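Local coordinates for 70 KDA protein (Xanthomonas sp., PDB 4B2N) that oxidatively cleaves rubber as a c-type cytochrome dioxygenase carrying two hemes, probably related in fold to bacterial cytochrome c peroxidases, at residues 506-510 with 658-662; 510-515 with 560-566; 524-529 with 652-656. All coordinates share one frame; numbering follows the deposited sequence.

The three contacts gather around one edge of the second heme c, attached through Cys390 and Cys393 and ligated by His394 and His641. Contacts 1 and 3 share the C-terminal helix 649-660, with centres about 12 Å apart; contact 2 lies about 10 Å from the centre of each and shares Trp510 with contact 1. Along the chain the order is 506-510, 510-515, 524-529, 560-566, 652-656 and 658-662: loop 506-515 meets the chain's end and the 560-566 turn, while helix 524-528 packs on helix 649-660, so the segments of contacts 2 and 3 alternate. Together they line one side of the heme c pocket, and Leu565 O probably hydrogen-bonds Leu524 N, tying contact 2 to contact 3.

Contact 1 (506-510 with 658-662); sequences LYGAW and YIKTL. With HEC (heme c), chain D.
The type II beta turn 506-509, part of the cytochrome c-like wall of the heme c pocket, packs against the chain's last residues, 658-662, from helix 649-660 and its tail; Leu506 and Leu662 touch there. Leu506 CB lies 4.0 Å from Leu662 CD1. With CG anti to its carbonyl carbon (chi1 -49°), Leu506 sends both methyls to the porphyrin, CD1 standing 3.6 Å from HEC CHB. Ile659 also borders the heme, its CD1 meeting the CMB methyl, while its CG2 branch faces the backbone N of Trp510. The terminal carboxylate of Leu662 sits beside the turn. Its O receives a weak hydrogen bond from Gly508 N and a CA-H...O contact from Tyr507 CA at 3.2 Å, and lies near the plane of the Tyr507 ring at its edge. OXT lies at the edge of the Trp510 indole, whose NE1 is hydrogen-bonded to Ala349 O. Gly508 has positive phi (90°), a conformation in which a side chain would collide with the preceding carbonyl. A water fills the angle between turn and helix, donating to Leu506 O and, at 2.6 Å, to Ile659 O, and accepting from Trp510 N at 2.9 Å.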
loop_
_atom_site.group_PDB
_atom_site.type_symbol
_atom_site.label_atom_id
_atom_site.label_comp_id
_atom_site.label_asym_id
_atom_site.label_seq_id
_atom_site.Cartn_x
_atom_site.Cartn_y
_atom_site.Cartn_z
ATOM N N LEU A 506 2.803 -11.899 -8.848
ATOM C CA LEU A 506 3.570 -12.811 -7.987
ATOM C C LEU A 506 5.072 -12.693 -8.137
ATOM O O LEU A 506 5.797 -13.326 -7.394
ATOM C CB LEU A 506 3.116 -14.278 -8.101
ATOM C CG LEU A 506 1.602 -14.493 -7.974
ATOM C CD1 LEU A 506 1.268 -15.966 -8.074
ATOM C CD2 LEU A 506 1.140 -14.035 -6.596
ATOM N N TYR A 507 5.545 -11.803 -9.031
ATOM C CA TYR A 507 6.936 -11.416 -9.033
ATOM C C TYR A 507 7.268 -10.924 -7.639
ATOM O O TYR A 507 6.664 -9.990 -7.169
ATOM C CB TYR A 507 7.156 -10.253 -10.006
ATOM C CG TYR A 507 7.000 -10.614 -11.489
ATOM C CD1 TYR A 507 7.624 -11.762 -12.043
ATOM C CD2 TYR A 507 6.300 -9.776 -12.324
ATOM C CE1 TYR A 507 7.504 -12.060 -13.408
ATOM C CE2 TYR A 507 6.149 -10.044 -13.685
ATOM C CZ TYR A 507 6.806 -11.170 -14.239
ATOM O OH TYR A 507 6.690 -11.412 -15.605
ATOM N N GLY A 508 8.260 -11.495 -6.985
ATOM C CA GLY A 508 8.698 -10.852 -5.698
ATOM C C GLY A 508 7.905 -11.445 -4.542
ATOM O O GLY A 508 8.278 -11.299 -3.383
ATOM N N ALA A 509 6.816 -12.157 -4.832
ATOM C CA ALA A 509 5.902 -12.583 -3.767
ATOM C C ALA A 509 6.585 -13.553 -2.818
ATOM O O ALA A 509 6.160 -13.717 -1.690
ATOM C CB ALA A 509 4.677 -13.255 -4.364
ATOM N N TRP A 510 7.629 -14.225 -3.279
ATOM C CA TRP A 510 8.437 -15.051 -2.378
ATOM C C TRP A 510 8.833 -14.353 -1.085
ATOM O O TRP A 510 8.952 -14.976 0.006
ATOM C CB TRP A 510 9.664 -15.556 -3.193
ATOM C CG TRP A 510 10.819 -14.553 -3.386
ATOM C CD1 TRP A 510 11.132 -13.812 -4.543
ATOM C CD2 TRP A 510 11.777 -14.085 -2.388
ATOM N NE1 TRP A 510 12.215 -13.011 -4.359
ATOM C CE2 TRP A 510 12.652 -13.105 -3.089
ATOM C CE3 TRP A 510 12.064 -14.423 -1.066
ATOM C CZ2 TRP A 510 13.703 -12.497 -2.482
ATOM C CZ3 TRP A 510 13.122 -13.742 -0.449
ATOM C CH2 TRP A 510 13.930 -12.829 -1.152
ATOM N N TYR A 658 8.096 -22.971 -8.141
ATOM C CA TYR A 658 7.968 -22.063 -9.269
ATOM C C TYR A 658 7.935 -20.576 -8.815
ATOM O O TYR A 658 8.580 -19.696 -9.426
ATOM C CB TYR A 658 6.719 -22.419 -10.065
ATOM C CG TYR A 658 6.472 -21.448 -11.199
ATOM C CD1 TYR A 658 7.474 -21.200 -12.147
ATOM C CD2 TYR A 658 5.249 -20.799 -11.335
ATOM C CE1 TYR A 658 7.264 -20.318 -13.179
ATOM C CE2 TYR A 658 5.021 -19.897 -12.381
ATOM C CZ TYR A 658 6.047 -19.689 -13.295
ATOM O OH TYR A 658 5.883 -18.870 -14.339
ATOM N N ILE A 659 7.254 -20.303 -7.726
ATOM C CA ILE A 659 7.125 -18.899 -7.276
ATOM C C ILE A 659 8.494 -18.328 -6.838
ATOM O O ILE A 659 8.753 -17.089 -6.924
ATOM C CB ILE A 659 6.035 -18.740 -6.204
ATOM C CG1 ILE A 659 4.651 -18.973 -6.842
ATOM C CG2 ILE A 659 6.119 -17.327 -5.537
ATOM C CD1 ILE A 659 3.579 -19.388 -5.874
ATOM N N LYS A 660 9.349 -19.218 -6.310
ATOM C CA LYS A 660 10.739 -18.861 -6.026
ATOM C C LYS A 660 11.459 -18.258 -7.242
ATOM O O LYS A 660 12.331 -17.446 -7.059
ATOM C CB LYS A 660 11.527 -20.079 -5.488
ATOM C CG LYS A 660 11.033 -20.603 -4.161
ATOM C CD LYS A 660 11.908 -21.786 -3.711
ATOM C CE LYS A 660 11.438 -22.464 -2.430
ATOM N NZ LYS A 660 12.198 -23.737 -2.168
ATOM N N THR A 661 11.105 -18.691 -8.463
ATOM C CA THR A 661 11.740 -18.187 -9.643
ATOM C C THR A 661 11.140 -16.858 -10.135
ATOM O O THR A 661 11.688 -16.254 -11.056
ATOM C CB THR A 661 11.668 -19.135 -10.841
ATOM O OG1 THR A 661 10.333 -19.281 -11.226
ATOM C CG2 THR A 661 12.211 -20.553 -10.535
ATOM N N LEU A 662 10.024 -16.422 -9.546
ATOM C CA LEU A 662 9.379 -15.173 -10.006
ATOM C C LEU A 662 9.936 -13.954 -9.251
ATOM O O LEU A 662 9.693 -12.833 -9.594
ATOM C CB LEU A 662 7.861 -15.281 -9.879
ATOM C CG LEU A 662 7.173 -16.434 -10.636
ATOM C CD1 LEU A 662 5.711 -16.451 -10.243
ATOM C CD2 LEU A 662 7.342 -16.190 -12.129
ATOM O OXT LEU A 662 10.753 -14.009 -8.327
HETATM FE FE HEC D . -4.320 -15.994 -6.130
HETATM C CHA HEC D . -3.915 -13.530 -3.741
HETATM C CHB HEC D . -1.021 -17.217 -5.545
HETATM C CHC HEC D . -4.863 -18.733 -8.100
HETATM C CHD HEC D . -6.949 -14.287 -7.482
HETATM N NA HEC D . -2.761 -15.404 -4.983
HETATM C C1A HEC D . -2.822 -14.455 -3.933
HETATM C C2A HEC D . -1.581 -14.426 -3.163
HETATM C C3A HEC D . -0.729 -15.502 -3.703
HETATM C C4A HEC D . -1.512 -16.117 -4.756
HETATM C CMA HEC D . 0.669 -15.841 -3.237
HETATM C CAA HEC D . -1.167 -13.420 -2.092
HETATM C CBA HEC D . -0.634 -12.232 -2.975
HETATM C CGA HEC D . -0.378 -10.988 -2.110
HETATM O O1A HEC D . -0.754 -11.043 -0.910
HETATM O O2A HEC D . 0.229 -9.933 -2.524
HETATM N NB HEC D . -3.108 -17.691 -6.693
HETATM C C1B HEC D . -1.854 -18.041 -6.410
HETATM C C2B HEC D . -1.378 -19.292 -7.009
HETATM C C3B HEC D . -2.560 -19.752 -7.762
HETATM C C4B HEC D . -3.536 -18.707 -7.499
HETATM C CMB HEC D . -0.003 -19.903 -6.861
HETATM C CAB HEC D . -2.738 -21.021 -8.568
HETATM C CBB HEC D . -2.722 -22.187 -7.799
HETATM N NC HEC D . -5.536 -16.375 -7.596
HETATM C C1C HEC D . -5.769 -17.628 -8.229
HETATM C C2C HEC D . -6.965 -17.687 -9.060
HETATM C C3C HEC D . -7.563 -16.387 -8.886
HETATM C C4C HEC D . -6.716 -15.644 -7.911
HETATM C CMC HEC D . -7.467 -18.844 -9.911
HETATM C CAC HEC D . -8.844 -15.955 -9.535
HETATM C CBC HEC D . -10.007 -16.632 -9.481
HETATM N ND HEC D . -5.182 -14.248 -5.760
HETATM C C1D HEC D . -6.264 -13.711 -6.312
HETATM C C2D HEC D . -6.761 -12.453 -5.771
HETATM C C3D HEC D . -5.879 -12.225 -4.651
HETATM C C4D HEC D . -4.984 -13.377 -4.717
HETATM C CMD HEC D . -7.923 -11.614 -6.238
HETATM C CAD HEC D . -5.902 -11.057 -3.693
HETATM C CBD HEC D . -6.686 -11.566 -2.473
HETATM C CGD HEC D . -6.779 -10.536 -1.373
HETATM O O1D HEC D . -7.866 -10.192 -0.890
HETATM O O2D HEC D . -5.719 -10.051 -1.035
HETATM O O HOH W 1 8.104 -14.670 -6.125
#

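Contact 2 (510-515 with 560-566); sequences WATAPY and YDWQKLG. With HEC (heme c), chain D.
Tyr560 reaches the 510-515 loop with its hydroxyl, which donates to Trp510 O (OH to O 2.7 Å) from 28° off the carbonyl plane and accepts a weak bond from Ala513 N. One firm and one weak bond hold the phenol's end, and Ala513 CB packs against its OH and, at 3.4 Å, against Gly566 CA. With CG between backbone N and carbonyl carbon (chi1 79°), Trp510 brings its six-membered ring rim to rim with that of Trp562, CZ3 to CZ3 3.5 Å, the planes 39° apart. The side chains of Tyr515 and Tyr560 cross at about a right angle; Leu565 O and the propionate oxygen HEC O1A lie at the Tyr515 ring edge, in plane, and Tyr515 OH is hydrogen-bonded to Ala509 O. Within 560-566, Asp561 OD1 takes the backbone N of Gln563 and of Lys564 from the same face of its carboxylate. This Asx turn and the G1 beta bulge of Leu565 and Gly566 opposite Asp561 form a two-stranded antiparallel hairpin beside the heme c pocket.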
loop_
_atom_site.group_PDB
_atom_site.type_symbol
_atom_site.label_atom_id
_atom_site.label_comp_id
_atom_site.label_asym_id
_atom_site.label_seq_id
_atom_site.Cartn_x
_atom_site.Cartn_y
_atom_site.Cartn_z
ATOM N N TRP A 510 7.629 -14.225 -3.279
ATOM C CA TRP A 510 8.437 -15.051 -2.378
ATOM C C TRP A 510 8.833 -14.353 -1.085
ATOM O O TRP A 510 8.952 -14.976 0.006
ATOM C CB TRP A 510 9.664 -15.556 -3.193
ATOM C CG TRP A 510 10.819 -14.553 -3.386
ATOM C CD1 TRP A 510 11.132 -13.812 -4.543
ATOM C CD2 TRP A 510 11.777 -14.085 -2.388
ATOM N NE1 TRP A 510 12.215 -13.011 -4.359
ATOM C CE2 TRP A 510 12.652 -13.105 -3.089
ATOM C CE3 TRP A 510 12.064 -14.423 -1.066
ATOM C CZ2 TRP A 510 13.703 -12.497 -2.482
ATOM C CZ3 TRP A 510 13.122 -13.742 -0.449
ATOM C CH2 TRP A 510 13.930 -12.829 -1.152
ATOM N N ALA A 511 9.018 -13.026 -1.180
ATOM C CA ALA A 511 9.596 -12.214 -0.137
ATOM C C ALA A 511 8.575 -11.463 0.735
ATOM O O ALA A 511 8.947 -10.839 1.779
ATOM C CB ALA A 511 10.505 -11.171 -0.792
ATOM N N THR A 512 7.333 -11.415 0.291
ATOM C CA THR A 512 6.374 -10.423 0.818
ATOM C C THR A 512 5.347 -11.008 1.766
ATOM O O THR A 512 4.254 -10.454 1.920
ATOM C CB THR A 512 5.696 -9.628 -0.316
ATOM O OG1 THR A 512 4.887 -10.543 -1.091
ATOM C CG2 THR A 512 6.747 -9.019 -1.275
ATOM N N ALA A 513 5.662 -12.112 2.438
ATOM C CA ALA A 513 4.699 -12.610 3.421
ATOM C C ALA A 513 4.547 -11.531 4.590
ATOM O O ALA A 513 5.459 -10.763 4.856
ATOM C CB ALA A 513 5.186 -13.969 3.957
ATOM N N PRO A 514 3.374 -11.469 5.261
ATOM C CA PRO A 514 2.193 -12.320 5.026
ATOM C C PRO A 514 1.300 -11.837 3.857
ATOM O O PRO A 514 1.509 -10.733 3.278
ATOM C CB PRO A 514 1.440 -12.192 6.349
ATOM C CG PRO A 514 1.760 -10.778 6.869
ATOM C CD PRO A 514 3.183 -10.554 6.426
ATOM N N TYR A 515 0.352 -12.698 3.450
ATOM C CA TYR A 515 -0.349 -12.511 2.192
ATOM C C TYR A 515 -1.838 -12.065 2.341
ATOM O O TYR A 515 -2.429 -12.192 3.439
ATOM C CB TYR A 515 -0.265 -13.836 1.376
ATOM C CG TYR A 515 1.183 -14.183 1.104
ATOM C CD1 TYR A 515 1.934 -13.428 0.197
ATOM C CD2 TYR A 515 1.822 -15.213 1.812
ATOM C CE1 TYR A 515 3.276 -13.735 -0.029
ATOM C CE2 TYR A 515 3.160 -15.542 1.590
ATOM C CZ TYR A 515 3.882 -14.771 0.642
ATOM O OH TYR A 515 5.197 -14.962 0.386
ATOM N N TYR A 560 12.484 -16.401 8.599
ATOM C CA TYR A 560 11.745 -16.673 7.374
ATOM C C TYR A 560 11.748 -18.163 7.123
ATOM O O TYR A 560 12.668 -18.850 7.603
ATOM C CB TYR A 560 12.304 -15.839 6.208
ATOM C CG TYR A 560 11.213 -15.436 5.196
ATOM C CD1 TYR A 560 10.274 -14.482 5.523
ATOM C CD2 TYR A 560 11.124 -16.037 3.976
ATOM C CE1 TYR A 560 9.303 -14.072 4.654
ATOM C CE2 TYR A 560 10.148 -15.620 3.060
ATOM C CZ TYR A 560 9.231 -14.677 3.412
ATOM O OH TYR A 560 8.295 -14.283 2.541
ATOM N N ASP A 561 10.667 -18.644 6.504
ATOM C CA ASP A 561 10.434 -20.074 6.180
ATOM C C ASP A 561 10.743 -20.249 4.707
ATOM O O ASP A 561 9.940 -19.841 3.854
ATOM C CB ASP A 561 8.976 -20.445 6.459
ATOM C CG ASP A 561 8.697 -21.955 6.263
ATOM O OD1 ASP A 561 9.479 -22.581 5.531
ATOM O OD2 ASP A 561 7.702 -22.457 6.840
ATOM N N TRP A 562 11.893 -20.880 4.393
ATOM C CA TRP A 562 12.313 -21.025 3.027
ATOM C C TRP A 562 11.646 -22.222 2.378
ATOM O O TRP A 562 11.869 -22.471 1.203
ATOM C CB TRP A 562 13.851 -21.039 2.890
ATOM C CG TRP A 562 14.352 -19.785 3.479
ATOM C CD1 TRP A 562 14.774 -19.569 4.788
ATOM C CD2 TRP A 562 14.328 -18.473 2.840
ATOM N NE1 TRP A 562 15.095 -18.243 4.964
ATOM C CE2 TRP A 562 14.841 -17.528 3.823
ATOM C CE3 TRP A 562 13.996 -18.021 1.562
ATOM C CZ2 TRP A 562 14.950 -16.154 3.538
ATOM C CZ3 TRP A 562 14.160 -16.666 1.263
ATOM C CH2 TRP A 562 14.630 -15.752 2.234
ATOM N N GLN A 563 10.820 -22.967 3.100
ATOM C CA GLN A 563 10.139 -24.079 2.436
ATOM C C GLN A 563 8.720 -23.756 2.054
ATOM O O GLN A 563 8.310 -23.941 0.915
ATOM C CB GLN A 563 10.101 -25.332 3.277
ATOM C CG GLN A 563 11.484 -25.881 3.602
ATOM C CD GLN A 563 11.433 -26.745 4.859
ATOM O OE1 GLN A 563 10.369 -27.293 5.213
ATOM N NE2 GLN A 563 12.561 -26.848 5.560
ATOM N N LYS A 564 7.973 -23.278 3.025
ATOM C CA LYS A 564 6.587 -22.886 2.807
ATOM C C LYS A 564 6.428 -21.438 2.331
ATOM O O LYS A 564 5.292 -21.008 2.017
ATOM C CB LYS A 564 5.827 -23.122 4.118
ATOM C CG LYS A 564 5.539 -24.602 4.279
ATOM C CD LYS A 564 4.640 -24.868 5.458
ATOM C CE LYS A 564 4.667 -26.350 5.802
ATOM N NZ LYS A 564 3.515 -26.648 6.696
ATOM N N LEU A 565 7.543 -20.664 2.398
ATOM C CA LEU A 565 7.678 -19.340 1.779
ATOM C C LEU A 565 6.804 -18.371 2.542
ATOM O O LEU A 565 5.670 -18.086 2.141
ATOM C CB LEU A 565 7.297 -19.372 0.288
ATOM C CG LEU A 565 8.290 -18.909 -0.751
ATOM C CD1 LEU A 565 9.691 -19.460 -0.509
ATOM C CD2 LEU A 565 7.790 -19.330 -2.128
ATOM N N GLY A 566 7.393 -17.840 3.621
ATOM C CA GLY A 566 6.704 -16.919 4.519
ATOM C C GLY A 566 7.373 -16.837 5.884
ATOM O O GLY A 566 8.476 -17.364 6.045
HETATM FE FE HEC D . -4.320 -15.994 -6.130
HETATM C CHA HEC D . -3.915 -13.530 -3.741
HETATM C CHB HEC D . -1.021 -17.217 -5.545
HETATM C CHC HEC D . -4.863 -18.733 -8.100
HETATM C CHD HEC D . -6.949 -14.287 -7.482
HETATM N NA HEC D . -2.761 -15.404 -4.983
HETATM C C1A HEC D . -2.822 -14.455 -3.933
HETATM C C2A HEC D . -1.581 -14.426 -3.163
HETATM C C3A HEC D . -0.729 -15.502 -3.703
HETATM C C4A HEC D . -1.512 -16.117 -4.756
HETATM C CMA HEC D . 0.669 -15.841 -3.237
HETATM C CAA HEC D . -1.167 -13.420 -2.092
HETATM C CBA HEC D . -0.634 -12.232 -2.975
HETATM C CGA HEC D . -0.378 -10.988 -2.110
HETATM O O1A HEC D . -0.754 -11.043 -0.910
HETATM O O2A HEC D . 0.229 -9.933 -2.524
HETATM N NB HEC D . -3.108 -17.691 -6.693
HETATM C C1B HEC D . -1.854 -18.041 -6.410
HETATM C C2B HEC D . -1.378 -19.292 -7.009
HETATM C C3B HEC D . -2.560 -19.752 -7.762
HETATM C C4B HEC D . -3.536 -18.707 -7.499
HETATM C CMB HEC D . -0.003 -19.903 -6.861
HETATM C CAB HEC D . -2.738 -21.021 -8.568
HETATM C CBB HEC D . -2.722 -22.187 -7.799
HETATM N NC HEC D . -5.536 -16.375 -7.596
HETATM C C1C HEC D . -5.769 -17.628 -8.229
HETATM C C2C HEC D . -6.965 -17.687 -9.060
HETATM C C3C HEC D . -7.563 -16.387 -8.886
HETATM C C4C HEC D . -6.716 -15.644 -7.911
HETATM C CMC HEC D . -7.467 -18.844 -9.911
HETATM C CAC HEC D . -8.844 -15.955 -9.535
HETATM C CBC HEC D . -10.007 -16.632 -9.481
HETATM N ND HEC D . -5.182 -14.248 -5.760
HETATM C C1D HEC D . -6.264 -13.711 -6.312
HETATM C C2D HEC D . -6.761 -12.453 -5.771
HETATM C C3D HEC D . -5.879 -12.225 -4.651
HETATM C C4D HEC D . -4.984 -13.377 -4.717
HETATM C CMD HEC D . -7.923 -11.614 -6.238
HETATM C CAD HEC D . -5.902 -11.057 -3.693
HETATM C CBD HEC D . -6.686 -11.566 -2.473
HETATM C CGD HEC D . -6.779 -10.536 -1.373
HETATM O O1D HEC D . -7.866 -10.192 -0.890
HETATM O O2D HEC D . -5.719 -10.051 -1.035
#

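Contact 3 (524-529 with 652-656). With HEC (heme c), chain D.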
loop_
_atom_site.group_PDB
_atom_site.type_symbol
_atom_site.label_atom_id
_atom_site.label_comp_id
_atom_site.label_asym_id
_atom_site.label_seq_id
_atom_site.Cartn_x
_atom_site.Cartn_y
_atom_site.Cartn_z
ATOM N N LEU A 524 3.070 -18.951 1.928
ATOM C CA LEU A 524 2.469 -19.235 0.647
ATOM C C LEU A 524 1.761 -20.568 0.636
ATOM O O LEU A 524 0.645 -20.730 0.016
ATOM C CB LEU A 524 3.544 -19.187 -0.442
ATOM C CG LEU A 524 2.988 -18.365 -1.590
ATOM C CD1 LEU A 524 4.043 -17.422 -2.105
ATOM C CD2 LEU A 524 2.434 -19.310 -2.668
ATOM N N TRP A 525 2.382 -21.547 1.302
ATOM C CA TRP A 525 1.689 -22.821 1.594
ATOM C C TRP A 525 0.230 -22.593 2.027
ATOM O O TRP A 525 -0.687 -23.227 1.528
ATOM C CB TRP A 525 2.482 -23.576 2.655
ATOM C CG TRP A 525 1.881 -24.912 2.945
ATOM C CD1 TRP A 525 1.087 -25.266 4.031
ATOM C CD2 TRP A 525 1.990 -26.116 2.124
ATOM N NE1 TRP A 525 0.706 -26.596 3.924
ATOM C CE2 TRP A 525 1.221 -27.150 2.799
ATOM C CE3 TRP A 525 2.614 -26.419 0.926
ATOM C CZ2 TRP A 525 1.107 -28.444 2.287
ATOM C CZ3 TRP A 525 2.503 -27.733 0.418
ATOM C CH2 TRP A 525 1.761 -28.716 1.078
ATOM N N GLY A 526 0.004 -21.646 2.937
ATOM C CA GLY A 526 -1.314 -21.362 3.478
ATOM C C GLY A 526 -2.289 -20.804 2.455
ATOM O O GLY A 526 -3.465 -21.148 2.443
ATOM N N VAL A 527 -1.809 -19.939 1.588
ATOM C CA VAL A 527 -2.590 -19.482 0.453
ATOM C C VAL A 527 -3.000 -20.715 -0.347
ATOM O O VAL A 527 -4.137 -20.797 -0.807
ATOM C CB VAL A 527 -1.747 -18.518 -0.389
ATOM C CG1 VAL A 527 -2.488 -18.130 -1.664
ATOM C CG2 VAL A 527 -1.383 -17.280 0.462
ATOM N N LEU A 528 -2.057 -21.634 -0.502
ATOM C CA LEU A 528 -2.257 -22.811 -1.362
ATOM C C LEU A 528 -3.051 -23.914 -0.689
ATOM O O LEU A 528 -3.585 -24.815 -1.349
ATOM C CB LEU A 528 -0.901 -23.312 -1.886
ATOM C CG LEU A 528 -0.297 -22.343 -2.930
ATOM C CD1 LEU A 528 0.971 -22.945 -3.465
ATOM C CD2 LEU A 528 -1.213 -22.014 -4.095
ATOM N N LYS A 529 -3.124 -23.860 0.637
ATOM C CA LYS A 529 -3.815 -24.888 1.395
ATOM C C LYS A 529 -4.600 -24.304 2.523
ATOM O O LYS A 529 -4.036 -24.130 3.637
ATOM C CB LYS A 529 -2.790 -25.861 1.891
ATOM C CG LYS A 529 -3.423 -27.098 2.432
ATOM C CD LYS A 529 -2.515 -28.204 1.986
ATOM C CE LYS A 529 -2.137 -29.043 3.125
ATOM N NZ LYS A 529 -3.075 -30.204 3.142
ATOM N N ARG A 652 1.207 -28.325 -4.824
ATOM C CA ARG A 652 1.597 -27.144 -3.971
ATOM C C ARG A 652 3.098 -26.926 -3.846
ATOM O O ARG A 652 3.578 -25.788 -4.022
ATOM C CB ARG A 652 0.952 -27.247 -2.582
ATOM C CG ARG A 652 -0.567 -27.274 -2.601
ATOM C CD ARG A 652 -1.155 -27.602 -1.250
ATOM N NE ARG A 652 -2.598 -27.364 -1.334
ATOM C CZ ARG A 652 -3.518 -28.292 -1.145
ATOM N NH1 ARG A 652 -3.115 -29.528 -0.895
ATOM N NH2 ARG A 652 -4.818 -28.015 -1.294
ATOM N N TRP A 653 3.868 -27.967 -3.505
ATOM C CA TRP A 653 5.337 -27.800 -3.492
ATOM C C TRP A 653 5.896 -27.371 -4.839
ATOM O O TRP A 653 6.823 -26.542 -4.862
ATOM C CB TRP A 653 6.020 -29.094 -3.033
ATOM C CG TRP A 653 5.679 -29.441 -1.611
ATOM C CD1 TRP A 653 4.985 -30.538 -1.158
ATOM C CD2 TRP A 653 6.005 -28.659 -0.396
ATOM N NE1 TRP A 653 4.842 -30.528 0.226
ATOM C CE2 TRP A 653 5.454 -29.431 0.750
ATOM C CE3 TRP A 653 6.650 -27.467 -0.151
ATOM C CZ2 TRP A 653 5.571 -28.988 2.065
ATOM C CZ3 TRP A 653 6.786 -27.041 1.180
ATOM C CH2 TRP A 653 6.268 -27.793 2.266
ATOM N N ALA A 654 5.330 -27.891 -5.964
ATOM C CA ALA A 654 5.838 -27.508 -7.296
ATOM C C ALA A 654 5.544 -26.048 -7.545
ATOM O O ALA A 654 6.416 -25.297 -8.053
ATOM C CB ALA A 654 5.229 -28.359 -8.412
ATOM N N LEU A 655 4.335 -25.641 -7.168
ATOM C CA LEU A 655 3.929 -24.248 -7.361
ATOM C C LEU A 655 4.786 -23.352 -6.484
ATOM O O LEU A 655 5.186 -22.268 -6.940
ATOM C CB LEU A 655 2.473 -24.081 -6.982
ATOM C CG LEU A 655 1.383 -24.440 -8.012
ATOM C CD1 LEU A 655 0.071 -24.477 -7.234
ATOM C CD2 LEU A 655 1.319 -23.424 -9.169
ATOM N N ILE A 656 5.112 -23.783 -5.264
ATOM C CA ILE A 656 6.024 -22.959 -4.435
ATOM C C ILE A 656 7.408 -22.799 -5.028
ATOM O O ILE A 656 7.986 -21.691 -5.054
ATOM C CB ILE A 656 6.079 -23.456 -2.978
ATOM C CG1 ILE A 656 4.802 -23.021 -2.254
ATOM C CG2 ILE A 656 7.292 -22.918 -2.234
ATOM C CD1 ILE A 656 4.485 -23.987 -1.099
HETATM FE FE HEC D . -4.320 -15.994 -6.130
HETATM C CHA HEC D . -3.915 -13.530 -3.741
HETATM C CHB HEC D . -1.021 -17.217 -5.545
HETATM C CHC HEC D . -4.863 -18.733 -8.100
HETATM C CHD HEC D . -6.949 -14.287 -7.482
HETATM N NA HEC D . -2.761 -15.404 -4.983
HETATM C C1A HEC D . -2.822 -14.455 -3.933
HETATM C C2A HEC D . -1.581 -14.426 -3.163
HETATM C C3A HEC D . -0.729 -15.502 -3.703
HETATM C C4A HEC D . -1.512 -16.117 -4.756
HETATM C CMA HEC D . 0.669 -15.841 -3.237
HETATM C CAA HEC D . -1.167 -13.420 -2.092
HETATM C CBA HEC D . -0.634 -12.232 -2.975
HETATM C CGA HEC D . -0.378 -10.988 -2.110
HETATM O O1A HEC D . -0.754 -11.043 -0.910
HETATM O O2A HEC D . 0.229 -9.933 -2.524
HETATM N NB HEC D . -3.108 -17.691 -6.693
HETATM C C1B HEC D . -1.854 -18.041 -6.410
HETATM C C2B HEC D . -1.378 -19.292 -7.009
HETATM C C3B HEC D . -2.560 -19.752 -7.762
HETATM C C4B HEC D . -3.536 -18.707 -7.499
HETATM C CMB HEC D . -0.003 -19.903 -6.861
HETATM C CAB HEC D . -2.738 -21.021 -8.568
HETATM C CBB HEC D . -2.722 -22.187 -7.799
HETATM N NC HEC D . -5.536 -16.375 -7.596
HETATM C C1C HEC D . -5.769 -17.628 -8.229
HETATM C C2C HEC D . -6.965 -17.687 -9.060
HETATM C C3C HEC D . -7.563 -16.387 -8.886
HETATM C C4C HEC D . -6.716 -15.644 -7.911
HETATM C CMC HEC D . -7.467 -18.844 -9.911
HETATM C CAC HEC D . -8.844 -15.955 -9.535
HETATM C CBC HEC D . -10.007 -16.632 -9.481
HETATM N ND HEC D . -5.182 -14.248 -5.760
HETATM C C1D HEC D . -6.264 -13.711 -6.312
HETATM C C2D HEC D . -6.761 -12.453 -5.771
HETATM C C3D HEC D . -5.879 -12.225 -4.651
HETATM C C4D HEC D . -4.984 -13.377 -4.717
HETATM C CMD HEC D . -7.923 -11.614 -6.238
HETATM C CAD HEC D . -5.902 -11.057 -3.693
HETATM C CBD HEC D . -6.686 -11.566 -2.473
HETATM C CGD HEC D . -6.779 -10.536 -1.373
HETATM O O1D HEC D . -7.866 -10.192 -0.890
HETATM O O2D HEC D . -5.719 -10.051 -1.035
#
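Segment 524-528, a short helix, crosses segment 652-656 of helix 649-660 with 132° between their N-to-C directions, the segment axes approaching to 10.2 Å, and the two line one edge of the cytochrome c-like heme c pocket. Leu528 and Leu655 meet on the heme side: Leu528 CD1 packs on Leu655 CB, while CD2 turns to HEC CMB at 3.7 Å and Leu655 CD1 reaches the CBB carbon. Leu524 rests against the CMA methyl, and Val527 CG1 against ring carbons C3A and C4A. Away from the heme, Trp525 is covered on both faces and met at its edge. Its CG is anti to the backbone N (chi1 -177°), which swings the indole toward the partner helix, where Trp653 forms an offset stack on one face, six-membered centroids 4.4 Å apart and planes at 28°. Over the opposite face lies Arg652 CD in a CH-pi contact, and Ile656 CD1 closes in at the ring edge, 3.7 Å from Trp525 CE3. Trp525 NE1 is hydrogen-bonded to Asp532 OD2. The arginine chain, extended from CG to NE, then passes on to the end of helix 524-528. Lys529 bends over one guanidinium face, its CD 3.2 Å from Arg652 NH1; the two positive charges lie close, a closeness probably eased by Asp649, which forms a salt bridge with Arg652 and a weak, long ion pair with Lys529. Arg652 NH2 hydrogen-bonds to Thr644 O. In the guanidinium plane, Arg652 NE donates to Leu528 O in a nearly straight bond of 2.7 Å, approaching from above the carbonyl plane.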